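Local coordinates for protein AmbC (Sorangium cellulosum, PDB 5O15) that probably catalyses both dehydration and the subsequent ring closure of a polyketide intermediate to an oxygen heterocycle during ambruticin biosynthesis, at residues 51-56 with 298-303; 64-69 with 209-214; 215-220 with 272-277; 219-224 with 257-262; 235-240 with 268-273. All coordinates share one frame; numbering follows the deposited sequence.

Contact 1. Residues 51-56 with 298-303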
# COMPACT_ATOMS: atom_id res chain seq x y z
N HIS A 51 9.37 -8.27 2.34
CA HIS A 51 9.40 -6.81 2.36
C HIS A 51 10.50 -6.34 3.30
O HIS A 51 10.28 -5.90 4.44
CB HIS A 51 8.05 -6.22 2.76
CG HIS A 51 7.98 -4.76 2.50
ND1 HIS A 51 7.95 -3.84 3.52
CD2 HIS A 51 7.95 -4.04 1.35
CE1 HIS A 51 7.89 -2.61 3.02
NE2 HIS A 51 7.91 -2.71 1.69
N VAL A 52 11.73 -6.42 2.78
CA VAL A 52 12.92 -6.00 3.50
C VAL A 52 13.27 -4.60 3.06
O VAL A 52 13.55 -4.37 1.87
CB VAL A 52 14.09 -6.97 3.26
CG1 VAL A 52 15.30 -6.55 4.08
CG2 VAL A 52 13.67 -8.41 3.57
N VAL A 53 13.25 -3.65 4.01
CA VAL A 53 13.46 -2.24 3.72
C VAL A 53 14.82 -1.85 4.27
O VAL A 53 15.01 -1.70 5.48
CB VAL A 53 12.36 -1.37 4.32
CG1 VAL A 53 12.63 0.05 4.00
CG2 VAL A 53 11.00 -1.81 3.79
N LEU A 54 15.82 -1.78 3.37
CA LEU A 54 17.18 -1.38 3.75
C LEU A 54 17.71 -2.24 4.90
O LEU A 54 18.40 -1.76 5.79
CB LEU A 54 17.27 0.12 4.08
CG LEU A 54 16.79 1.11 3.03
CD1 LEU A 54 16.86 2.54 3.54
CD2 LEU A 54 17.57 0.94 1.70
N GLY A 55 17.36 -3.52 4.89
CA GLY A 55 17.80 -4.47 5.88
C GLY A 55 16.80 -4.76 6.99
O GLY A 55 17.02 -5.70 7.76
N THR A 56 15.71 -3.99 7.11
CA THR A 56 14.75 -4.15 8.20
C THR A 56 13.46 -4.73 7.66
O THR A 56 12.87 -4.20 6.72
CB THR A 56 14.51 -2.80 8.86
OG1 THR A 56 15.74 -2.37 9.47
CG2 THR A 56 13.41 -2.87 9.95
N GLU A 298 19.36 3.44 8.98
CA GLU A 298 19.31 3.57 10.43
C GLU A 298 17.97 4.14 10.89
O GLU A 298 17.44 3.72 11.92
CB GLU A 298 20.45 4.46 10.90
CG GLU A 298 20.51 4.70 12.39
CD GLU A 298 20.63 3.42 13.20
OE1 GLU A 298 20.33 3.46 14.42
OE2 GLU A 298 21.01 2.37 12.64
N HIS A 299 17.40 5.08 10.14
CA HIS A 299 16.10 5.62 10.51
C HIS A 299 15.05 4.52 10.52
O HIS A 299 14.25 4.41 11.46
CB HIS A 299 15.68 6.70 9.51
CG HIS A 299 14.37 7.32 9.82
ND1 HIS A 299 14.26 8.39 10.68
CD2 HIS A 299 13.11 7.02 9.44
CE1 HIS A 299 12.98 8.73 10.81
NE2 HIS A 299 12.26 7.91 10.06
N VAL A 300 15.04 3.68 9.48
CA VAL A 300 14.07 2.60 9.39
C VAL A 300 14.30 1.59 10.50
O VAL A 300 13.35 1.11 11.14
CB VAL A 300 14.12 1.94 8.00
CG1 VAL A 300 13.16 0.76 7.96
CG2 VAL A 300 13.75 2.95 6.93
N ARG A 301 15.57 1.24 10.77
CA ARG A 301 15.87 0.28 11.82
C ARG A 301 15.37 0.78 13.16
O ARG A 301 14.75 0.04 13.93
CB ARG A 301 17.39 0.07 11.89
CG ARG A 301 17.81 -0.99 12.91
CD ARG A 301 19.29 -0.90 13.24
NE ARG A 301 19.57 0.31 14.03
CZ ARG A 301 19.20 0.48 15.29
NH1 ARG A 301 18.52 -0.47 15.92
NH2 ARG A 301 19.48 1.61 15.93
N LYS A 302 15.67 2.04 13.48
CA LYS A 302 15.28 2.62 14.75
C LYS A 302 13.76 2.71 14.85
O LYS A 302 13.19 2.44 15.92
CB LYS A 302 15.92 4.00 14.89
CG LYS A 302 17.39 3.97 15.28
CD LYS A 302 18.01 5.38 15.28
CE LYS A 302 19.29 5.44 16.12
NZ LYS A 302 20.39 6.19 15.44
N ALA A 303 13.09 3.11 13.77
CA ALA A 303 11.64 3.23 13.80
C ALA A 303 10.96 1.89 14.04
O ALA A 303 9.99 1.81 14.81
CB ALA A 303 11.13 3.86 12.50

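Contact 2. Residues 64-69 with 209-214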
# COMPACT_ATOMS: atom_id res chain seq x y z
N PHE A 64 -1.38 -1.40 5.52
CA PHE A 64 -2.23 -0.54 6.34
C PHE A 64 -3.34 0.05 5.48
O PHE A 64 -4.47 0.18 5.94
CB PHE A 64 -1.41 0.56 7.00
CG PHE A 64 -0.31 0.07 7.86
CD1 PHE A 64 -0.51 -0.90 8.83
CD2 PHE A 64 0.97 0.56 7.68
CE1 PHE A 64 0.57 -1.33 9.62
CE2 PHE A 64 2.02 0.15 8.46
CZ PHE A 64 1.84 -0.83 9.37
N VAL A 65 -3.04 0.35 4.21
CA VAL A 65 -4.08 0.78 3.29
C VAL A 65 -5.14 -0.30 3.12
O VAL A 65 -6.34 -0.03 3.17
CB VAL A 65 -3.47 1.24 1.96
CG1 VAL A 65 -4.55 1.61 0.98
CG2 VAL A 65 -2.51 2.41 2.18
N GLU A 66 -4.70 -1.54 2.90
CA GLU A 66 -5.61 -2.66 2.76
C GLU A 66 -6.49 -2.82 4.00
O GLU A 66 -7.70 -3.05 3.89
CB GLU A 66 -4.81 -3.94 2.47
CG GLU A 66 -5.56 -5.24 2.66
CD GLU A 66 -6.71 -5.48 1.68
OE1 GLU A 66 -6.98 -4.63 0.80
OE2 GLU A 66 -7.39 -6.52 1.83
N LEU A 67 -5.89 -2.73 5.19
CA LEU A 67 -6.68 -2.87 6.40
C LEU A 67 -7.69 -1.74 6.53
O LEU A 67 -8.84 -1.97 6.94
CB LEU A 67 -5.75 -2.95 7.62
CG LEU A 67 -4.97 -4.28 7.71
CD1 LEU A 67 -3.83 -4.17 8.69
CD2 LEU A 67 -5.90 -5.43 8.05
N ALA A 68 -7.30 -0.52 6.17
CA ALA A 68 -8.24 0.60 6.21
C ALA A 68 -9.36 0.43 5.19
O ALA A 68 -10.52 0.75 5.48
CB ALA A 68 -7.49 1.90 5.95
N LEU A 69 -9.04 -0.09 3.99
CA LEU A 69 -10.07 -0.39 3.01
C LEU A 69 -11.03 -1.46 3.50
O LEU A 69 -12.23 -1.41 3.20
CB LEU A 69 -9.44 -0.80 1.67
CG LEU A 69 -8.74 0.33 0.90
CD1 LEU A 69 -7.83 -0.27 -0.16
CD2 LEU A 69 -9.73 1.26 0.27
N LEU A 209 -7.29 -5.34 -1.98
CA LEU A 209 -6.20 -5.10 -2.91
C LEU A 209 -4.93 -5.64 -2.27
O LEU A 209 -4.45 -5.09 -1.27
CB LEU A 209 -6.10 -3.62 -3.24
CG LEU A 209 -5.00 -3.26 -4.24
CD1 LEU A 209 -5.10 -4.06 -5.54
CD2 LEU A 209 -5.04 -1.79 -4.52
N HIS A 210 -4.43 -6.75 -2.81
CA HIS A 210 -3.30 -7.40 -2.20
C HIS A 210 -2.20 -6.36 -1.97
O HIS A 210 -1.80 -5.66 -2.92
CB HIS A 210 -2.77 -8.49 -3.13
CG HIS A 210 -1.83 -9.44 -2.49
ND1 HIS A 210 -0.58 -9.05 -2.05
CD2 HIS A 210 -1.93 -10.77 -2.23
CE1 HIS A 210 0.06 -10.10 -1.57
NE2 HIS A 210 -0.74 -11.16 -1.67
N PRO A 211 -1.65 -6.27 -0.77
CA PRO A 211 -0.63 -5.24 -0.51
C PRO A 211 0.58 -5.31 -1.39
O PRO A 211 1.19 -4.27 -1.67
CB PRO A 211 -0.30 -5.49 0.97
CG PRO A 211 -1.57 -6.02 1.54
CD PRO A 211 -2.14 -6.91 0.46
N ALA A 212 0.97 -6.50 -1.84
CA ALA A 212 2.13 -6.58 -2.73
C ALA A 212 1.81 -6.06 -4.13
O ALA A 212 2.71 -5.61 -4.84
CB ALA A 212 2.66 -8.01 -2.80
N LEU A 213 0.54 -6.06 -4.52
CA LEU A 213 0.15 -5.54 -5.81
C LEU A 213 0.08 -4.01 -5.79
O LEU A 213 0.62 -3.35 -6.68
CB LEU A 213 -1.17 -6.20 -6.23
CG LEU A 213 -1.69 -5.88 -7.61
CD1 LEU A 213 -0.69 -6.24 -8.71
CD2 LEU A 213 -2.96 -6.60 -7.83
N LEU A 214 -0.50 -3.42 -4.72
CA LEU A 214 -0.42 -1.97 -4.62
C LEU A 214 1.04 -1.53 -4.46
O LEU A 214 1.45 -0.52 -5.04
CB LEU A 214 -1.30 -1.47 -3.48
CG LEU A 214 -1.28 0.06 -3.30
CD1 LEU A 214 -1.77 0.76 -4.57
CD2 LEU A 214 -2.16 0.48 -2.10

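Contact 3. Residues 215-220 with 272-277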
# COMPACT_ATOMS: atom_id res chain seq x y z
N ASP A 215 1.85 -2.29 -3.71
CA ASP A 215 3.25 -1.93 -3.58
C ASP A 215 3.99 -1.94 -4.91
O ASP A 215 4.93 -1.16 -5.11
CB ASP A 215 3.96 -2.84 -2.59
CG ASP A 215 5.32 -2.32 -2.23
OD1 ASP A 215 5.39 -1.38 -1.42
OD2 ASP A 215 6.33 -2.84 -2.75
N ALA A 216 3.55 -2.77 -5.86
CA ALA A 216 4.18 -2.78 -7.18
C ALA A 216 4.03 -1.46 -7.90
O ALA A 216 4.90 -1.08 -8.68
CB ALA A 216 3.64 -3.97 -7.98
N ALA A 217 2.93 -0.73 -7.67
CA ALA A 217 2.83 0.60 -8.24
C ALA A 217 3.92 1.52 -7.69
O ALA A 217 4.50 2.33 -8.43
CB ALA A 217 1.46 1.19 -8.01
N LEU A 218 4.20 1.39 -6.39
CA LEU A 218 5.30 2.14 -5.78
C LEU A 218 6.65 1.70 -6.34
O LEU A 218 7.52 2.54 -6.58
CB LEU A 218 5.29 1.96 -4.26
CG LEU A 218 3.98 2.29 -3.55
CD1 LEU A 218 4.18 2.12 -2.05
CD2 LEU A 218 3.52 3.68 -3.92
N GLN A 219 6.85 0.40 -6.55
CA GLN A 219 8.08 -0.09 -7.16
C GLN A 219 8.29 0.55 -8.52
O GLN A 219 9.42 0.91 -8.88
CB GLN A 219 8.03 -1.61 -7.30
CG GLN A 219 8.01 -2.40 -6.00
CD GLN A 219 7.46 -3.78 -6.21
OE1 GLN A 219 7.67 -4.38 -7.27
NE2 GLN A 219 6.70 -4.29 -5.22
N ALA A 220 7.23 0.65 -9.32
CA ALA A 220 7.37 1.22 -10.66
C ALA A 220 7.81 2.67 -10.57
O ALA A 220 8.70 3.11 -11.31
CB ALA A 220 6.04 1.10 -11.41
N ALA A 272 2.62 11.36 -5.61
CA ALA A 272 2.03 10.91 -6.85
C ALA A 272 0.59 10.48 -6.59
O ALA A 272 0.21 10.16 -5.47
CB ALA A 272 2.83 9.76 -7.44
N SER A 273 -0.20 10.42 -7.67
CA SER A 273 -1.48 9.73 -7.69
C SER A 273 -1.29 8.37 -8.35
O SER A 273 -0.36 8.17 -9.14
CB SER A 273 -2.54 10.54 -8.48
OG SER A 273 -2.17 10.64 -9.86
N ILE A 274 -2.18 7.45 -8.03
CA ILE A 274 -2.12 6.09 -8.58
C ILE A 274 -3.49 5.72 -9.08
O ILE A 274 -4.47 5.81 -8.32
CB ILE A 274 -1.66 5.06 -7.54
CG1 ILE A 274 -0.29 5.41 -6.99
CG2 ILE A 274 -1.70 3.64 -8.11
CD1 ILE A 274 0.14 4.58 -5.79
N GLU A 275 -3.58 5.24 -10.31
CA GLU A 275 -4.81 4.72 -10.86
C GLU A 275 -4.54 3.32 -11.38
O GLU A 275 -3.53 3.10 -12.06
CB GLU A 275 -5.33 5.59 -11.98
CG GLU A 275 -5.67 7.02 -11.58
CD GLU A 275 -5.68 7.85 -12.83
OE1 GLU A 275 -6.54 7.60 -13.70
OE2 GLU A 275 -4.74 8.67 -13.01
N LEU A 276 -5.44 2.39 -11.09
CA LEU A 276 -5.28 0.98 -11.45
C LEU A 276 -6.47 0.50 -12.26
O LEU A 276 -7.62 0.78 -11.91
CB LEU A 276 -5.14 0.13 -10.18
CG LEU A 276 -4.00 0.56 -9.25
CD1 LEU A 276 -4.01 -0.22 -7.96
CD2 LEU A 276 -2.64 0.42 -9.92
N ALA A 277 -6.18 -0.24 -13.32
CA ALA A 277 -7.17 -0.79 -14.23
C ALA A 277 -6.98 -2.30 -14.37
O ALA A 277 -5.86 -2.81 -14.37
CB ALA A 277 -7.05 -0.13 -15.60

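Contact 4. Residues 219-224 with 257-262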
# COMPACT_ATOMS: atom_id res chain seq x y z
N GLN A 219 6.85 0.40 -6.55
CA GLN A 219 8.08 -0.09 -7.16
C GLN A 219 8.29 0.55 -8.52
O GLN A 219 9.42 0.91 -8.88
CB GLN A 219 8.03 -1.61 -7.30
CG GLN A 219 8.01 -2.40 -6.00
CD GLN A 219 7.46 -3.78 -6.21
OE1 GLN A 219 7.67 -4.38 -7.27
NE2 GLN A 219 6.70 -4.29 -5.22
N ALA A 220 7.23 0.65 -9.32
CA ALA A 220 7.37 1.22 -10.66
C ALA A 220 7.81 2.67 -10.57
O ALA A 220 8.70 3.11 -11.31
CB ALA A 220 6.04 1.10 -11.41
N LEU A 221 7.19 3.43 -9.66
CA LEU A 221 7.59 4.80 -9.43
C LEU A 221 9.05 4.90 -9.00
O LEU A 221 9.81 5.72 -9.52
CB LEU A 221 6.68 5.38 -8.36
CG LEU A 221 7.07 6.76 -7.87
CD1 LEU A 221 7.06 7.75 -9.03
CD2 LEU A 221 6.14 7.22 -6.82
N LEU A 222 9.46 4.08 -8.05
CA LEU A 222 10.84 4.15 -7.57
C LEU A 222 11.83 3.75 -8.64
O LEU A 222 12.90 4.35 -8.76
CB LEU A 222 11.00 3.28 -6.33
CG LEU A 222 10.26 3.75 -5.08
CD1 LEU A 222 10.38 2.74 -3.95
CD2 LEU A 222 10.74 5.12 -4.63
N ARG A 223 11.52 2.73 -9.44
CA ARG A 223 12.45 2.35 -10.49
C ARG A 223 12.58 3.45 -11.52
O ARG A 223 13.67 3.67 -12.07
CB ARG A 223 12.03 1.03 -11.12
CG ARG A 223 12.26 -0.14 -10.18
CD ARG A 223 11.91 -1.49 -10.76
NE ARG A 223 12.17 -2.55 -9.82
CZ ARG A 223 13.37 -3.03 -9.49
NH1 ARG A 223 14.46 -2.66 -10.13
NH2 ARG A 223 13.46 -3.90 -8.51
N ALA A 224 11.51 4.17 -11.79
CA ALA A 224 11.59 5.31 -12.68
C ALA A 224 12.39 6.46 -12.06
O ALA A 224 13.23 7.06 -12.72
CB ALA A 224 10.17 5.74 -13.05
N ALA A 257 -1.28 0.19 -14.38
CA ALA A 257 -1.18 1.32 -13.48
C ALA A 257 -0.74 2.55 -14.24
O ALA A 257 0.09 2.50 -15.15
CB ALA A 257 -0.14 1.03 -12.39
N ARG A 258 -1.27 3.68 -13.77
CA ARG A 258 -0.85 5.02 -14.14
C ARG A 258 -0.48 5.74 -12.85
O ARG A 258 -1.33 5.91 -11.97
CB ARG A 258 -1.95 5.78 -14.87
CG ARG A 258 -1.56 7.18 -15.26
CD ARG A 258 -2.72 7.90 -15.92
NE ARG A 258 -2.33 9.25 -16.33
CZ ARG A 258 -2.51 10.35 -15.61
NH1 ARG A 258 -3.11 10.31 -14.43
NH2 ARG A 258 -2.12 11.52 -16.10
N VAL A 259 0.77 6.13 -12.72
CA VAL A 259 1.29 6.81 -11.54
C VAL A 259 1.74 8.18 -12.02
O VAL A 259 2.72 8.31 -12.76
CB VAL A 259 2.44 6.02 -10.91
CG1 VAL A 259 2.94 6.75 -9.67
CG2 VAL A 259 2.03 4.63 -10.55
N GLU A 260 1.04 9.22 -11.59
CA GLU A 260 1.31 10.58 -12.01
C GLU A 260 2.06 11.32 -10.92
O GLU A 260 1.51 11.56 -9.84
CB GLU A 260 0.02 11.30 -12.39
CG GLU A 260 0.28 12.70 -12.91
CD GLU A 260 -0.83 13.21 -13.78
OE1 GLU A 260 -0.53 13.70 -14.89
OE2 GLU A 260 -2.00 13.11 -13.37
N VAL A 261 3.31 11.66 -11.21
CA VAL A 261 4.18 12.26 -10.22
C VAL A 261 3.87 13.74 -10.10
O VAL A 261 3.76 14.45 -11.10
CB VAL A 261 5.65 12.02 -10.59
CG1 VAL A 261 6.57 12.58 -9.55
CG2 VAL A 261 5.88 10.53 -10.75
N GLU A 262 3.70 14.19 -8.85
CA GLU A 262 3.49 15.61 -8.57
C GLU A 262 4.83 16.33 -8.58
O GLU A 262 5.85 15.77 -8.17
CB GLU A 262 2.89 15.76 -7.17
CG GLU A 262 1.40 15.99 -7.13
CD GLU A 262 0.91 16.30 -5.73
OE1 GLU A 262 -0.14 15.76 -5.32
OE2 GLU A 262 1.59 17.08 -5.02

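Contact 5. Residues 235-240 with 268-273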
# COMPACT_ATOMS: atom_id res chain seq x y z
N GLY A 235 19.52 5.84 0.89
CA GLY A 235 18.29 5.32 1.45
C GLY A 235 17.18 5.10 0.46
O GLY A 235 17.42 4.75 -0.69
N ILE A 236 15.94 5.30 0.90
CA ILE A 236 14.79 4.99 0.05
C ILE A 236 13.62 5.90 0.43
O ILE A 236 13.44 6.19 1.63
CB ILE A 236 14.39 3.51 0.18
CG1 ILE A 236 13.49 3.09 -0.99
CG2 ILE A 236 13.76 3.21 1.57
CD1 ILE A 236 13.19 1.59 -1.05
N PRO A 237 12.79 6.35 -0.50
CA PRO A 237 11.53 7.02 -0.09
C PRO A 237 10.60 6.01 0.56
O PRO A 237 10.31 4.96 -0.01
CB PRO A 237 10.94 7.54 -1.40
CG PRO A 237 12.11 7.58 -2.36
CD PRO A 237 13.00 6.43 -1.96
N MET A 238 10.04 6.40 1.71
CA MET A 238 9.15 5.58 2.52
C MET A 238 7.78 6.27 2.56
O MET A 238 7.69 7.45 2.94
CB MET A 238 9.66 5.54 3.97
CG MET A 238 11.00 4.97 4.22
SD MET A 238 10.84 3.24 4.57
CE MET A 238 9.71 3.03 5.95
N PRO A 239 6.71 5.57 2.21
CA PRO A 239 5.37 6.19 2.29
C PRO A 239 5.04 6.62 3.71
O PRO A 239 5.26 5.86 4.66
CB PRO A 239 4.44 5.04 1.89
CG PRO A 239 5.33 4.09 1.11
CD PRO A 239 6.66 4.17 1.76
N PHE A 240 4.49 7.83 3.85
CA PHE A 240 3.99 8.27 5.14
C PHE A 240 2.54 8.73 5.13
O PHE A 240 1.95 8.84 6.20
CB PHE A 240 4.88 9.34 5.78
CG PHE A 240 4.87 10.66 5.06
CD1 PHE A 240 3.95 11.64 5.40
CD2 PHE A 240 5.80 10.92 4.07
CE1 PHE A 240 3.94 12.84 4.74
CE2 PHE A 240 5.80 12.12 3.41
CZ PHE A 240 4.86 13.09 3.75
N ASP A 268 12.93 16.48 -0.10
CA ASP A 268 13.03 15.22 0.61
C ASP A 268 11.81 14.34 0.43
O ASP A 268 11.73 13.26 1.03
CB ASP A 268 13.27 15.48 2.11
CG ASP A 268 14.51 16.31 2.37
OD1 ASP A 268 15.47 16.21 1.58
OD2 ASP A 268 14.54 17.06 3.36
N GLN A 269 10.86 14.74 -0.42
CA GLN A 269 9.61 14.02 -0.57
C GLN A 269 9.31 13.71 -2.02
O GLN A 269 9.78 14.38 -2.94
CB GLN A 269 8.43 14.81 -0.03
CG GLN A 269 8.47 15.00 1.45
CD GLN A 269 7.19 15.57 1.98
OE1 GLN A 269 6.16 15.60 1.31
NE2 GLN A 269 7.24 16.02 3.21
N LEU A 270 8.51 12.67 -2.20
CA LEU A 270 7.97 12.22 -3.47
C LEU A 270 6.47 12.12 -3.29
O LEU A 270 6.00 11.67 -2.24
CB LEU A 270 8.56 10.84 -3.79
CG LEU A 270 8.35 10.14 -5.11
CD1 LEU A 270 8.83 11.01 -6.26
CD2 LEU A 270 9.11 8.83 -5.06
N ALA A 271 5.71 12.52 -4.30
CA ALA A 271 4.26 12.49 -4.22
C ALA A 271 3.70 12.14 -5.59
O ALA A 271 4.24 12.56 -6.61
CB ALA A 271 3.67 13.83 -3.74
N ALA A 272 2.62 11.36 -5.61
CA ALA A 272 2.03 10.91 -6.85
C ALA A 272 0.59 10.48 -6.59
O ALA A 272 0.21 10.16 -5.47
CB ALA A 272 2.83 9.76 -7.44
N SER A 273 -0.20 10.42 -7.67
CA SER A 273 -1.48 9.73 -7.69
C SER A 273 -1.29 8.37 -8.35
O SER A 273 -0.36 8.17 -9.14
CB SER A 273 -2.54 10.54 -8.48
OG SER A 273 -2.17 10.64 -9.86

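Contact 1. Residues 51-56 with 298-303
T56 and V300 lie alongside each other, their side chains running past one another in opposite directions, with T56 CB 3.9 Å from V300 CG1. The methyl and the hydroxyl of the threonine part company here. CG2 points anti to the backbone N and stays beside the valine methyl, while OG1, anti to the carbonyl carbon (chi1 -65°), drops over the backbone of the helix and stands 3.5 Å from R301 CA. V53 meets V300 differently: the two valines cross at about a right angle, and their CG1 methyls face each other at 4.1 Å. V300 CG1 thus meets both V53 and T56, the two ends of the turn. No hydrogen bond crosses the contact. With CG2 and OG1 removed, as by an alanine here, V300 CG1 and the helix backbone at R301 would probably be less closely covered. The end of that arginine leads away from the contact, and its NE donates almost straight to E298 OE2 at 2.9 Å, in the guanidinium plane. V53 to T56 form a type I' turn, closed by T56 N bonding to V53 O at 2.9 Å. The turn belongs to the HxxxGxxxxP motif of dehydratase domains, which H51 opens and whose glycine is G55. Around the contact, V53 and V300 both reach M238 of strand 236-247, and L54 and T56 also rest on helix 297-305, against A297 and A304.

Contact 2. Residues 64-69 with 209-214
E66 reaches the 209-214 segment by extending first and then turning: CG is anti to the backbone N (chi1 165°), and a bend at chi2 (66°) swings the carboxylate toward L209. There OE1 accepts the backbone N-H of L209 in a nearly straight bond, 2.9 Å from L209 N to E66 OE1. The donor comes from above the carboxylate plane, 43° out of it. Higher up the same side chain, E66 CB packs against P211 CG at 4.0 Å, where the proline ring opens the first turn of the helix 211-225. One turn further on, L214 holds its CG anti to the backbone N and crosses V65 at about a right angle, V65 CG1 lying 4.1 Å from L214 CD2. The helix start is fixed from its own side too: H210 sits at the N-cap, and its ND1 accepts from A212 N at 3.0 Å within the ring plane. The contact joins the long helices of the two hotdog halves near the centre of the chain. Its polar end is a buried carboxylate whose other oxygen, OE2, is bonded to H19 NE2 and G208 N. Two backbone N-H groups and H19 NE2 thus hold the two oxygens, which is consistent with a charged carboxylate. L209 O, 3.3 Å from E66 OE1, is another acceptor and is likely to add some repulsion, against which these bonds hold the carboxylate in place.

Contact 3. Residues 215-220 with 272-277
I274 spreads its two branches over the helix, each covering a different residue. The short branch, CG2, stands anti to the backbone N and meets the methyl of A217, with A217 CB and I274 CG2 4.0 Å apart. The long branch runs through CG1, anti to the carbonyl carbon (chi1 -59°), and carries CD1 out to L218, where I274 CD1 lies 4.0 Å from L218 CD2. These two longer side chains cross at about a right angle, touching methyl to methyl. A217, being small, lets the helix come near the strand: the CA atoms of A217 and I274 are the closest pair across the two segments, at 7.4 Å. The contact is wholly apolar and buried, and no hydrogen bond passes between the segments. W242 of strand 236-247 touches both L218 and I274.

The polar work is done elsewhere on the helix. Q219 NE2 donates to D215 OD2 at 2.9 Å in a bond of 177°, meeting the oxygen on its anti side and lying close to the amide plane. The other end of that amide, OE1, takes the backbone N-H of G179, which leaves the amide gripped at both ends and should limit how freely the D215 carboxylate can turn. D215 and Q219 form the DxxxQ signature of polyketide dehydratases, whose aspartate is probably catalytic as in relatives. A long helix laid against a curved antiparallel sheet is the hallmark of the hotdog fold, here present twice in one chain.

Contact 4. Residues 219-224 with 257-262
L221 leaves the helix with CG anti to its own N (chi1 173°), a setting that sends the side chain straight to the strand. CB is the first atom to make contact, at 4.2 Å from V259 CG1. The branch beyond CG then carries CD1 on to the next inward residue, V261, and here the fit is close: L221 CD1 and V261 CG2 stand 3.5 Å apart, tighter than the usual separation of two methyl carbons. The leucine and V261 cross obliquely and touch through one methyl each. Although the two valines share almost the same chi1, they offer different methyls. V259 uses CG1, the one anti to its backbone N, while V261 uses CG2, the one beside it. The leucine thus bridges two successive inward positions of one strand, and the CA atoms of L221 and V259, 6.9 Å apart, are the closest across the segments.

R258 and E260, the residues before and after V259, carry charge instead. R258 NH2 and E260 OE1 form a salt bridge of 3.0 Å. A second link is longer and bent (R258 NH1 to E260 OE2 3.2 Å, 138° at the hydrogen), and comes from well above the carboxylate plane. R258 has a further carboxylate partner in E275 and a hydroxyl partner in Y191, so its guanidinium group is shared among several acceptors.

Strand 254-261 lies between strands 189-195 and 269-277, and the helix 211-225 is laid across their inner side, with L221 also touching L270, A224 touching I190 and A220 touching V180 of strand 180-186.

Contact 5. Residues 235-240 with 268-273
The apolar part of the contact is a single meeting of P237 and L270, with P237 CG 4.2 Å from L270 CD2. The proline ring gives the leucine methyl a rigid partner, and the CA atoms of this pair are the nearest across the two segments, 7.2 Å apart. P237 also packs on W294 and on L222 of the helix 211-225.

The second part is weakly polar and involves a flat group on each side. Q269 keeps an extended chain beyond CG and brings its amide to the rim of the F240 ring. OE1 comes near the ring plane, at the edge, 3.7 Å from F240 CZ, and NE2 is almost as close, at 3.8 Å from the same F240 CZ. The amide is turned steeply against the ring, the two planes 75° apart. F240 is held in the crowded position between its N and carbonyl carbon (chi1 68°), which directs the ring toward the strand 269-277. A lysine in its partner's place, lacking the flat amide of Q269, would probably leave the F240 edge without its polar neighbour and set a second positive charge close to R293.

Backbone pairing is absent between the two segments, because strand 283-295 runs between their strands in the antiparallel sheet of the double hotdog fold. I236 and M238 bond to A295 and R293 of that strand, and D268 bonds to W294. F240 pairs with I85 as well, on strand 79-85, where the two hotdog halves are joined.

The cationic part comes from R293, which makes a cation-pi interaction with F240 and also touches Q269.

Contacts 2, 3 and 4 follow one helix, 211-225, from its capped start to its far end, their centres 12 Å apart from contact 2 to contact 3 and 6 Å from contact 3 to contact 4. The last two meet across neighbouring strands, where E275 OE2 and R258 NH1 form a salt bridge of 2.7 Å. Contact 5 shares A272 and S273 with contact 3 and touches contact 1 through V53 CG1, 3.7 Å from M238 SD. Contact 1 encloses all the others along the chain. It also supplies H51, whose NE2 lies 4.2 Å from D215 OD1 of contact 3; as in related dehydratases, this pair probably marks the catalytic site.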